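Long-range contacts in EST1E (Clostridium proteoclasticum, PDB 2WTM), which hydrolyses ester bonds as a promiscuous feruloyl esterase of the alpha/beta-hydrolase fold, probably through a Ser-His-Asp catalytic triad: residues 102-107 / 123-128; 186-191 / 213-218; 63-68 / 79-84. All blocks are in the same frame, centred on the assembly; numbering follows the deposited sequence.

Interaction 1 of 3, residues 102-107 / 123-128; sequences IYMAGH and DIIKAL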
loop_
_atom_site.group_PDB
_atom_site.type_symbol
_atom_site.label_atom_id
_atom_site.label_comp_id
_atom_site.label_asym_id
_atom_site.label_seq_id
_atom_site.Cartn_x
_atom_site.Cartn_y
_atom_site.Cartn_z
ATOM N N ILE A 102 -12.846 5.026 19.052
ATOM C CA ILE A 102 -11.752 5.690 18.337
ATOM C C ILE A 102 -12.324 6.400 17.109
ATOM O O ILE A 102 -13.217 5.839 16.447
ATOM C CB ILE A 102 -10.669 4.669 17.902
ATOM C CG1 ILE A 102 -10.160 3.927 19.165
ATOM C CG2 ILE A 102 -9.535 5.321 17.104
ATOM C CD1 ILE A 102 -9.206 2.818 18.865
ATOM N N TYR A 103 -11.866 7.622 16.866
ATOM C CA TYR A 103 -12.277 8.410 15.728
ATOM C C TYR A 103 -11.057 8.763 14.895
ATOM O O TYR A 103 -9.966 8.636 15.365
ATOM C CB TYR A 103 -12.919 9.693 16.205
ATOM C CG TYR A 103 -14.199 9.477 16.985
ATOM C CD1 TYR A 103 -15.426 9.558 16.350
ATOM C CD2 TYR A 103 -14.199 9.264 18.365
ATOM C CE1 TYR A 103 -16.622 9.390 17.061
ATOM C CE2 TYR A 103 -15.413 9.107 19.076
ATOM C CZ TYR A 103 -16.587 9.165 18.408
ATOM O OH TYR A 103 -17.844 9.030 19.042
ATOM N N MET A 104 -11.251 9.237 13.670
ATOM C CA MET A 104 -10.159 9.728 12.868
ATOM C C MET A 104 -10.483 11.088 12.280
ATOM O O MET A 104 -11.581 11.373 11.831
ATOM C CB MET A 104 -9.802 8.811 11.713
ATOM C CG MET A 104 -9.155 7.525 12.106
ATOM S SD MET A 104 -8.855 6.501 10.594
ATOM C CE MET A 104 -7.939 5.185 11.275
ATOM N N ALA A 105 -9.429 11.890 12.172
ATOM C CA ALA A 105 -9.491 13.239 11.492
ATOM C C ALA A 105 -8.126 13.469 10.819
ATOM O O ALA A 105 -7.113 12.929 11.233
ATOM C CB ALA A 105 -9.771 14.396 12.522
ATOM N N GLY A 106 -8.124 14.218 9.726
ATOM C CA GLY A 106 -6.890 14.506 9.000
ATOM C C GLY A 106 -7.039 15.635 8.047
ATOM O O GLY A 106 -8.131 15.805 7.562
ATOM N N HIS A 107 -5.954 16.361 7.768
ATOM C CA HIS A 107 -5.978 17.454 6.809
ATOM C C HIS A 107 -5.277 17.110 5.502
ATOM O O HIS A 107 -4.128 16.614 5.505
ATOM C CB HIS A 107 -5.349 18.672 7.487
ATOM C CG HIS A 107 -5.399 19.917 6.649
ATOM N ND1 HIS A 107 -4.308 20.382 5.943
ATOM C CD2 HIS A 107 -6.423 20.739 6.353
ATOM C CE1 HIS A 107 -4.667 21.473 5.283
ATOM N NE2 HIS A 107 -5.942 21.705 5.517
ATOM N N ASP A 123 -14.875 -1.205 11.170
ATOM C CA ASP A 123 -15.430 -1.806 12.378
ATOM C C ASP A 123 -15.080 -0.997 13.629
ATOM O O ASP A 123 -15.855 -1.049 14.588
ATOM C CB ASP A 123 -15.061 -3.287 12.543
ATOM C CG ASP A 123 -13.589 -3.602 12.328
ATOM O OD1 ASP A 123 -12.890 -2.814 11.680
ATOM O OD2 ASP A 123 -13.169 -4.714 12.729
ATOM N N ILE A 124 -13.953 -0.270 13.593
ATOM C CA ILE A 124 -13.237 0.271 14.771
ATOM C C ILE A 124 -13.474 1.768 14.837
ATOM O O ILE A 124 -13.515 2.355 15.898
ATOM C CB ILE A 124 -11.623 0.064 14.607
ATOM C CG1 ILE A 124 -11.254 -1.368 14.291
ATOM C CG2 ILE A 124 -10.827 0.538 15.810
ATOM C CD1 ILE A 124 -11.868 -2.363 15.310
ATOM N N ILE A 125 -13.518 2.422 13.702
ATOM C CA ILE A 125 -13.538 3.899 13.660
ATOM C C ILE A 125 -14.959 4.389 13.633
ATOM O O ILE A 125 -15.683 4.178 12.655
ATOM C CB ILE A 125 -12.733 4.446 12.437
ATOM C CG1 ILE A 125 -11.325 3.850 12.402
ATOM C CG2 ILE A 125 -12.805 5.960 12.408
ATOM C CD1 ILE A 125 -10.562 4.180 13.698
ATOM N N LYS A 126 -15.361 5.114 14.682
ATOM C CA LYS A 126 -16.752 5.408 14.887
ATOM C C LYS A 126 -17.318 6.549 14.031
ATOM O O LYS A 126 -18.497 6.592 13.685
ATOM C CB LYS A 126 -16.946 5.685 16.372
ATOM C CG LYS A 126 -18.426 5.985 16.770
ATOM C CD LYS A 126 -18.482 5.882 18.312
ATOM C CE LYS A 126 -19.901 6.204 18.919
ATOM N NZ LYS A 126 -20.278 7.500 18.507
ATOM N N ALA A 127 -16.479 7.536 13.735
ATOM C CA ALA A 127 -16.771 8.608 12.811
ATOM C C ALA A 127 -15.463 9.175 12.234
ATOM O O ALA A 127 -14.397 8.889 12.802
ATOM C CB ALA A 127 -17.591 9.733 13.491
ATOM N N LEU A 128 -15.580 10.002 11.207
ATOM C CA LEU A 128 -14.441 10.367 10.346
ATOM C C LEU A 128 -14.574 11.816 9.986
ATOM O O LEU A 128 -15.648 12.286 9.572
ATOM C CB LEU A 128 -14.508 9.504 9.077
ATOM C CG LEU A 128 -13.532 9.903 8.010
ATOM C CD1 LEU A 128 -12.112 9.671 8.385
ATOM C CD2 LEU A 128 -13.882 9.103 6.802
HETATM O O HOH W 1 -13.825 2.456 18.443
#
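Two neighbouring parallel strands of the alpha/beta-hydrolase sheet, 99-107 and 125-131, meet here; helix 109-120 joins them in a beta-alpha-beta unit. The first runs to Gly106 of the probable nucleophile elbow. Two backbone bonds tie the strands. Lys126 N donates to Ile102 O at 2.9 Å, and Met104 N to Ala127 O at 3.3 Å. Water 1 extends the seam by accepting from Ile102 N and donating to Ile124 O.

The two faces of the sheet differ. On one, the extended Met104 chain crosses Ile125 at about a right angle, and its CE rests 3.7 Å from Ile125 CD1. Ile102 CG2 touches that same CD1 atom, and Leu128 CD1 lies against Met104 CB. On the other face, Lys126 runs alongside Tyr103. Its chi1 of -178° carries the chain along the phenol. Lys126 CB stands over one face of the Tyr103 ring, 4.2 Å from its centroid, while Ala127 CB meets the ring at its edge in plane. A bend at the last torsion brings Lys126 NZ to Tyr103 OH at 2.9 Å. The amine also bonds Gln248 O.

Met104 and Leu128 pack under helix 109-120. Tyr103 is covered by helix 234-249, and strand 27-33 pairs with the other edge of 102-107.

Interaction 2 of 3, residues 186-191 / 213-218; sequences DKYTKP and KQYKNC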
loop_
_atom_site.group_PDB
_atom_site.type_symbol
_atom_site.label_atom_id
_atom_site.label_comp_id
_atom_site.label_asym_id
_atom_site.label_seq_id
_atom_site.Cartn_x
_atom_site.Cartn_y
_atom_site.Cartn_z
ATOM N N ASP A 186 -17.158 4.227 -0.534
ATOM C CA ASP A 186 -18.297 3.330 -0.466
ATOM C C ASP A 186 -18.317 2.419 0.748
ATOM O O ASP A 186 -19.405 1.997 1.221
ATOM C CB ASP A 186 -18.308 2.450 -1.734
ATOM C CG ASP A 186 -18.941 3.128 -2.915
ATOM O OD1 ASP A 186 -19.569 4.233 -2.804
ATOM O OD2 ASP A 186 -18.801 2.520 -4.007
ATOM N N LYS A 187 -17.155 2.035 1.244
ATOM C CA LYS A 187 -17.084 1.114 2.346
ATOM C C LYS A 187 -17.327 1.730 3.702
ATOM O O LYS A 187 -17.761 0.988 4.616
ATOM C CB LYS A 187 -15.782 0.355 2.329
ATOM C CG LYS A 187 -15.685 -0.624 1.181
ATOM C CD LYS A 187 -16.808 -1.647 1.177
ATOM C CE LYS A 187 -16.802 -2.507 2.407
ATOM N NZ LYS A 187 -17.741 -3.680 2.292
ATOM N N TYR A 188 -17.128 3.052 3.845
ATOM C CA TYR A 188 -17.250 3.644 5.178
ATOM C C TYR A 188 -18.581 4.360 5.251
ATOM O O TYR A 188 -18.737 5.457 4.728
ATOM C CB TYR A 188 -16.080 4.615 5.460
ATOM C CG TYR A 188 -16.104 5.075 6.917
ATOM C CD1 TYR A 188 -15.554 4.269 7.913
ATOM C CD2 TYR A 188 -16.711 6.289 7.275
ATOM C CE1 TYR A 188 -15.572 4.682 9.269
ATOM C CE2 TYR A 188 -16.751 6.668 8.594
ATOM C CZ TYR A 188 -16.185 5.865 9.567
ATOM O OH TYR A 188 -16.234 6.196 10.913
ATOM N N THR A 189 -19.515 3.665 5.886
ATOM C CA THR A 189 -20.913 4.145 5.992
ATOM C C THR A 189 -21.276 4.779 7.290
ATOM O O THR A 189 -22.464 5.165 7.467
ATOM C CB THR A 189 -21.857 2.981 5.765
ATOM O OG1 THR A 189 -21.628 2.001 6.754
ATOM C CG2 THR A 189 -21.581 2.410 4.342
ATOM N N LYS A 190 -20.320 4.944 8.196
ATOM C CA LYS A 190 -20.521 5.611 9.498
ATOM C C LYS A 190 -20.441 7.132 9.270
ATOM O O LYS A 190 -20.202 7.586 8.177
ATOM C CB LYS A 190 -19.549 5.120 10.564
ATOM C CG LYS A 190 -19.741 3.676 10.945
ATOM C CD LYS A 190 -18.786 3.184 11.916
ATOM C CE LYS A 190 -19.036 1.764 12.398
ATOM N NZ LYS A 190 -17.847 1.305 13.252
ATOM N N PRO A 191 -20.732 7.936 10.301
ATOM C CA PRO A 191 -20.764 9.342 10.095
ATOM C C PRO A 191 -19.434 9.974 9.682
ATOM O O PRO A 191 -18.395 9.660 10.272
ATOM C CB PRO A 191 -21.187 9.915 11.457
ATOM C CG PRO A 191 -21.957 8.768 12.049
ATOM C CD PRO A 191 -21.110 7.584 11.671
ATOM N N LYS A 213 -21.416 13.629 -1.348
ATOM C CA LYS A 213 -22.645 13.037 -1.860
ATOM C C LYS A 213 -22.501 11.541 -2.036
ATOM O O LYS A 213 -23.483 10.822 -1.930
ATOM C CB LYS A 213 -23.045 13.717 -3.173
ATOM C CG LYS A 213 -23.335 15.215 -2.970
ATOM C CD LYS A 213 -23.915 15.892 -4.156
ATOM C CE LYS A 213 -23.652 17.416 -4.175
ATOM N NZ LYS A 213 -24.265 18.154 -3.049
ATOM N N GLN A 214 -21.269 11.054 -2.259
ATOM C CA GLN A 214 -21.044 9.631 -2.403
ATOM C C GLN A 214 -21.180 8.837 -1.107
ATOM O O GLN A 214 -21.674 7.693 -1.070
ATOM C CB GLN A 214 -19.674 9.378 -3.015
ATOM C CG GLN A 214 -19.543 7.971 -3.430
ATOM C CD GLN A 214 -18.163 7.578 -3.832
ATOM O OE1 GLN A 214 -17.364 8.423 -4.308
ATOM N NE2 GLN A 214 -17.913 6.260 -3.765
ATOM N N TYR A 215 -20.688 9.419 -0.008
ATOM C CA TYR A 215 -20.739 8.810 1.263
ATOM C C TYR A 215 -22.207 8.552 1.660
ATOM O O TYR A 215 -23.087 9.405 1.322
ATOM C CB TYR A 215 -20.089 9.756 2.295
ATOM C CG TYR A 215 -18.607 9.538 2.509
ATOM C CD1 TYR A 215 -17.715 10.577 2.303
ATOM C CD2 TYR A 215 -18.131 8.318 2.961
ATOM C CE1 TYR A 215 -16.328 10.391 2.500
ATOM C CE2 TYR A 215 -16.752 8.137 3.200
ATOM C CZ TYR A 215 -15.865 9.197 2.926
ATOM O OH TYR A 215 -14.505 8.983 3.123
ATOM N N LYS A 216 -22.436 7.478 2.387
ATOM C CA LYS A 216 -23.753 7.171 2.972
ATOM C C LYS A 216 -24.215 8.228 3.942
ATOM O O LYS A 216 -25.378 8.640 3.914
ATOM C CB LYS A 216 -23.745 5.808 3.652
ATOM C CG LYS A 216 -25.055 5.358 4.215
ATOM C CD LYS A 216 -25.981 4.877 3.091
ATOM C CE LYS A 216 -27.336 4.526 3.650
ATOM N NZ LYS A 216 -28.219 4.280 2.473
ATOM N N ASN A 217 -23.316 8.683 4.807
ATOM C CA ASN A 217 -23.685 9.525 5.944
ATOM C C ASN A 217 -22.624 10.647 6.077
ATOM O O ASN A 217 -21.867 10.609 7.033
ATOM C CB ASN A 217 -23.697 8.690 7.230
ATOM C CG ASN A 217 -24.987 7.870 7.436
ATOM O OD1 ASN A 217 -26.089 8.420 7.395
ATOM N ND2 ASN A 217 -24.840 6.582 7.717
ATOM N N CYS A 218 -22.608 11.621 5.180
ATOM C CA CYS A 218 -21.650 12.705 5.273
ATOM C C CYS A 218 -22.284 14.061 5.274
ATOM O O CYS A 218 -23.123 14.370 4.441
ATOM C CB CYS A 218 -20.660 12.625 4.104
ATOM S SG CYS A 218 -19.416 13.958 4.044
HETATM O O HOH W 2 -21.339 5.188 -0.277
HETATM O O HOH W 3 -20.471 5.474 2.283
HETATM O O HOH W 4 -20.674 7.515 5.434
#
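Each segment leaves the last turn of a helix, 181-187 or 205-214, and their backbones then run beside each other, with CA atoms 5.1 Å apart at Thr189 and Lys216 and again at Pro191 and Asn217. They lead into the adjacent parallel strands 192-197 and 218-223, the latter at the sheet's edge. Asp186 and Gln214, from the two helix ends, cross at about a right angle. Gln214 NE2 donates to Asp186 OD1 at 2.8 Å, within its own amide plane but from above the carboxylate plane. A chi1 of -168° swings Gln214 CG to the far side from its backbone N, and the extended chain reaches across to make this bond.

Thr189 CB packs against Lys216 CB at 4.0 Å. In one of two deposited conformers, Asn217 ND2 also meets Thr189 O, a doubtful link. Deeper in, the edge of the Tyr215 ring faces Tyr188 O, with CD2 3.4 Å from that oxygen, and CE2 lies near Tyr188 CB. Tyr188 OH bonds Ile125 O.

Water 4 accepts from Asn217 N and donates to both Tyr188 O and Lys190 O, while water 3 accepts from Lys216 N. The loops are thus held by the Gln214 amide and by bound water, over two buried tyrosines. Asp186, presumably charged, meets a neutral amide here, so the link is a polar bond and not a salt bridge.

Interaction 3 of 3, residues 63-68 / 79-84; sequences DMYGHG and LFKWLT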
loop_
_atom_site.group_PDB
_atom_site.type_symbol
_atom_site.label_atom_id
_atom_site.label_comp_id
_atom_site.label_asym_id
_atom_site.label_seq_id
_atom_site.Cartn_x
_atom_site.Cartn_y
_atom_site.Cartn_z
ATOM N N ASP A 63 2.915 12.006 13.536
ATOM C CA ASP A 63 3.713 12.421 12.421
ATOM C C ASP A 63 3.950 11.141 11.553
ATOM O O ASP A 63 4.384 10.094 12.042
ATOM C CB ASP A 63 5.066 12.972 12.864
ATOM C CG ASP A 63 4.970 14.333 13.503
ATOM O OD1 ASP A 63 3.976 15.040 13.225
ATOM O OD2 ASP A 63 5.963 14.678 14.228
ATOM N N MET A 64 3.617 11.241 10.285
ATOM C CA MET A 64 3.776 10.140 9.367
ATOM C C MET A 64 5.179 10.010 8.849
ATOM O O MET A 64 6.034 10.855 9.026
ATOM C CB MET A 64 2.776 10.339 8.193
ATOM C CG MET A 64 1.290 10.474 8.664
ATOM S SD MET A 64 0.666 8.855 9.147
ATOM C CE MET A 64 1.012 8.785 10.930
ATOM N N TYR A 65 5.446 8.905 8.165
ATOM C CA TYR A 65 6.783 8.601 7.576
ATOM C C TYR A 65 7.315 9.851 6.911
ATOM O O TYR A 65 6.651 10.493 6.081
ATOM C CB TYR A 65 6.639 7.478 6.518
ATOM C CG TYR A 65 7.950 7.028 5.932
ATOM C CD1 TYR A 65 8.487 5.754 6.262
ATOM C CD2 TYR A 65 8.638 7.789 5.032
ATOM C CE1 TYR A 65 9.699 5.295 5.717
ATOM C CE2 TYR A 65 9.865 7.340 4.463
ATOM C CZ TYR A 65 10.378 6.128 4.852
ATOM O OH TYR A 65 11.507 5.609 4.299
ATOM N N GLY A 66 8.543 10.214 7.243
ATOM C CA GLY A 66 9.222 11.282 6.530
ATOM C C GLY A 66 8.774 12.704 6.847
ATOM O O GLY A 66 9.165 13.636 6.125
ATOM N N HIS A 67 7.990 12.854 7.938
ATOM C CA HIS A 67 7.359 14.098 8.309
ATOM C C HIS A 67 7.593 14.357 9.753
ATOM O O HIS A 67 7.792 13.456 10.580
ATOM C CB HIS A 67 5.870 14.038 8.012
ATOM C CG HIS A 67 5.573 14.175 6.550
ATOM N ND1 HIS A 67 5.883 13.181 5.625
ATOM C CD2 HIS A 67 5.037 15.192 5.848
ATOM C CE1 HIS A 67 5.544 13.605 4.423
ATOM N NE2 HIS A 67 5.003 14.811 4.529
ATOM N N GLY A 68 7.638 15.661 10.055
ATOM C CA GLY A 68 7.696 16.046 11.459
ATOM C C GLY A 68 8.890 15.413 12.127
ATOM O O GLY A 68 9.992 15.442 11.555
ATOM N N LEU A 79 1.862 6.871 0.027
ATOM C CA LEU A 79 0.573 6.616 0.705
ATOM C C LEU A 79 0.506 5.206 1.292
ATOM O O LEU A 79 -0.223 4.977 2.265
ATOM C CB LEU A 79 -0.626 6.839 -0.244
ATOM C CG LEU A 79 -0.875 8.330 -0.489
ATOM C CD1 LEU A 79 -1.825 8.522 -1.688
ATOM C CD2 LEU A 79 -1.376 9.016 0.692
ATOM N N PHE A 80 1.179 4.221 0.677
ATOM C CA PHE A 80 1.197 2.847 1.290
ATOM C C PHE A 80 1.945 2.956 2.649
ATOM O O PHE A 80 1.522 2.366 3.628
ATOM C CB PHE A 80 1.899 1.855 0.427
ATOM C CG PHE A 80 1.087 1.305 -0.704
ATOM C CD1 PHE A 80 -0.185 1.688 -0.991
ATOM C CD2 PHE A 80 1.716 0.389 -1.557
ATOM C CE1 PHE A 80 -0.864 1.150 -2.111
ATOM C CE2 PHE A 80 1.053 -0.142 -2.633
ATOM C CZ PHE A 80 -0.223 0.255 -2.913
ATOM N N LYS A 81 3.083 3.667 2.669
ATOM C CA LYS A 81 3.764 3.836 3.971
ATOM C C LYS A 81 2.895 4.530 4.999
ATOM O O LYS A 81 2.833 4.077 6.163
ATOM C CB LYS A 81 5.091 4.552 3.790
ATOM C CG LYS A 81 6.042 3.746 2.905
ATOM C CD LYS A 81 7.463 4.335 2.824
ATOM C CE LYS A 81 8.358 3.637 1.749
ATOM N NZ LYS A 81 9.796 4.089 1.868
ATOM N N TRP A 82 2.264 5.641 4.611
ATOM C CA TRP A 82 1.360 6.312 5.496
ATOM C C TRP A 82 0.222 5.412 5.981
ATOM O O TRP A 82 -0.153 5.438 7.170
ATOM C CB TRP A 82 0.776 7.600 4.853
ATOM C CG TRP A 82 1.729 8.754 4.899
ATOM C CD1 TRP A 82 3.108 8.748 4.912
ATOM C CD2 TRP A 82 1.322 10.148 4.989
ATOM N NE1 TRP A 82 3.574 10.088 5.006
ATOM C CE2 TRP A 82 2.492 10.932 5.091
ATOM C CE3 TRP A 82 0.076 10.775 5.078
ATOM C CZ2 TRP A 82 2.411 12.335 5.239
ATOM C CZ3 TRP A 82 -0.005 12.109 5.263
ATOM C CH2 TRP A 82 1.142 12.890 5.328
ATOM N N LEU A 83 -0.350 4.596 5.108
ATOM C CA LEU A 83 -1.503 3.761 5.551
ATOM C C LEU A 83 -0.935 2.714 6.556
ATOM O O LEU A 83 -1.531 2.424 7.611
ATOM C CB LEU A 83 -2.190 3.092 4.372
ATOM C CG LEU A 83 -2.960 4.129 3.624
ATOM C CD1 LEU A 83 -3.434 3.503 2.410
ATOM C CD2 LEU A 83 -4.106 4.704 4.459
ATOM N N THR A 84 0.241 2.164 6.276
ATOM C CA THR A 84 0.961 1.246 7.245
ATOM C C THR A 84 1.105 1.904 8.610
ATOM O O THR A 84 0.819 1.326 9.645
ATOM C CB THR A 84 2.241 0.689 6.620
ATOM O OG1 THR A 84 1.874 -0.093 5.444
ATOM C CG2 THR A 84 2.990 -0.158 7.586
#
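One backbone carbonyl, Tyr65 O, accepts hydrogen bonds from two aromatic rings, those of Trp82 and His67. Trp82 NE1 comes from helix 79-93 and reaches it at 3.3 Å, in the carbonyl plane on a lone pair, though the bond is bent to 150° at the proton. His67 ND1 is closer, 2.8 Å from Tyr65 O, and approaches tilted from the carbonyl plane.

The same two rings form a T-shaped pair. The edge of Trp82 points into the face of His67, with CZ2 3.5 Å from His67 CE1 and the planes at 81°. His67 NE2 is bonded to Thr37 N, so both ring nitrogens are engaged.

Met64 lies over one face of the indole. Met64 CG is 3.7 Å from Trp82 CD2, and the bent chain leaves SD above the face at a distance, a Met-aromatic contact. Beside it, a chi1 of -176° turns the Tyr65 phenol toward Lys81. Lys81 CD lies over the centre of that ring, 3.8 Å from its centroid. The extended lysine continues to a salt bridge with Asp9 of the second subunit.

The loop follows strand 58-62, and its type II turn from Met64 to His67 presents these groups to the helix. Trp82 also touches Gln109, beside the probable nucleophile elbow. With ND1 donating to a carbonyl and NE2 facing a backbone N-H, His67 is probably neutral, protonated on ND1. The two ring donors satisfy a carbonyl in a largely buried place and would limit rotation of both rings.

Interactions 1 and 3 are buried, whereas interaction 2 is partly exposed at one side of the fold. Interaction 1 is a strand pairing in the central sheet, held by main-chain bonds and aliphatic packing, with one tyrosine-lysine pair. Interaction 3 sets a loop on a helix through aromatic rings. Interaction 2 joins two loops by an amide and water. Interactions 1 and 2 touch: Leu128 N lies 3.0 Å from Pro191 O, where segment 186-191 runs into strand 192-197, the neighbour of 125-131. Interaction 3 is separate, its centre about 17 Å from that of interaction 1. Helix 79-93 and strand 99-107 nevertheless follow each other in the chain.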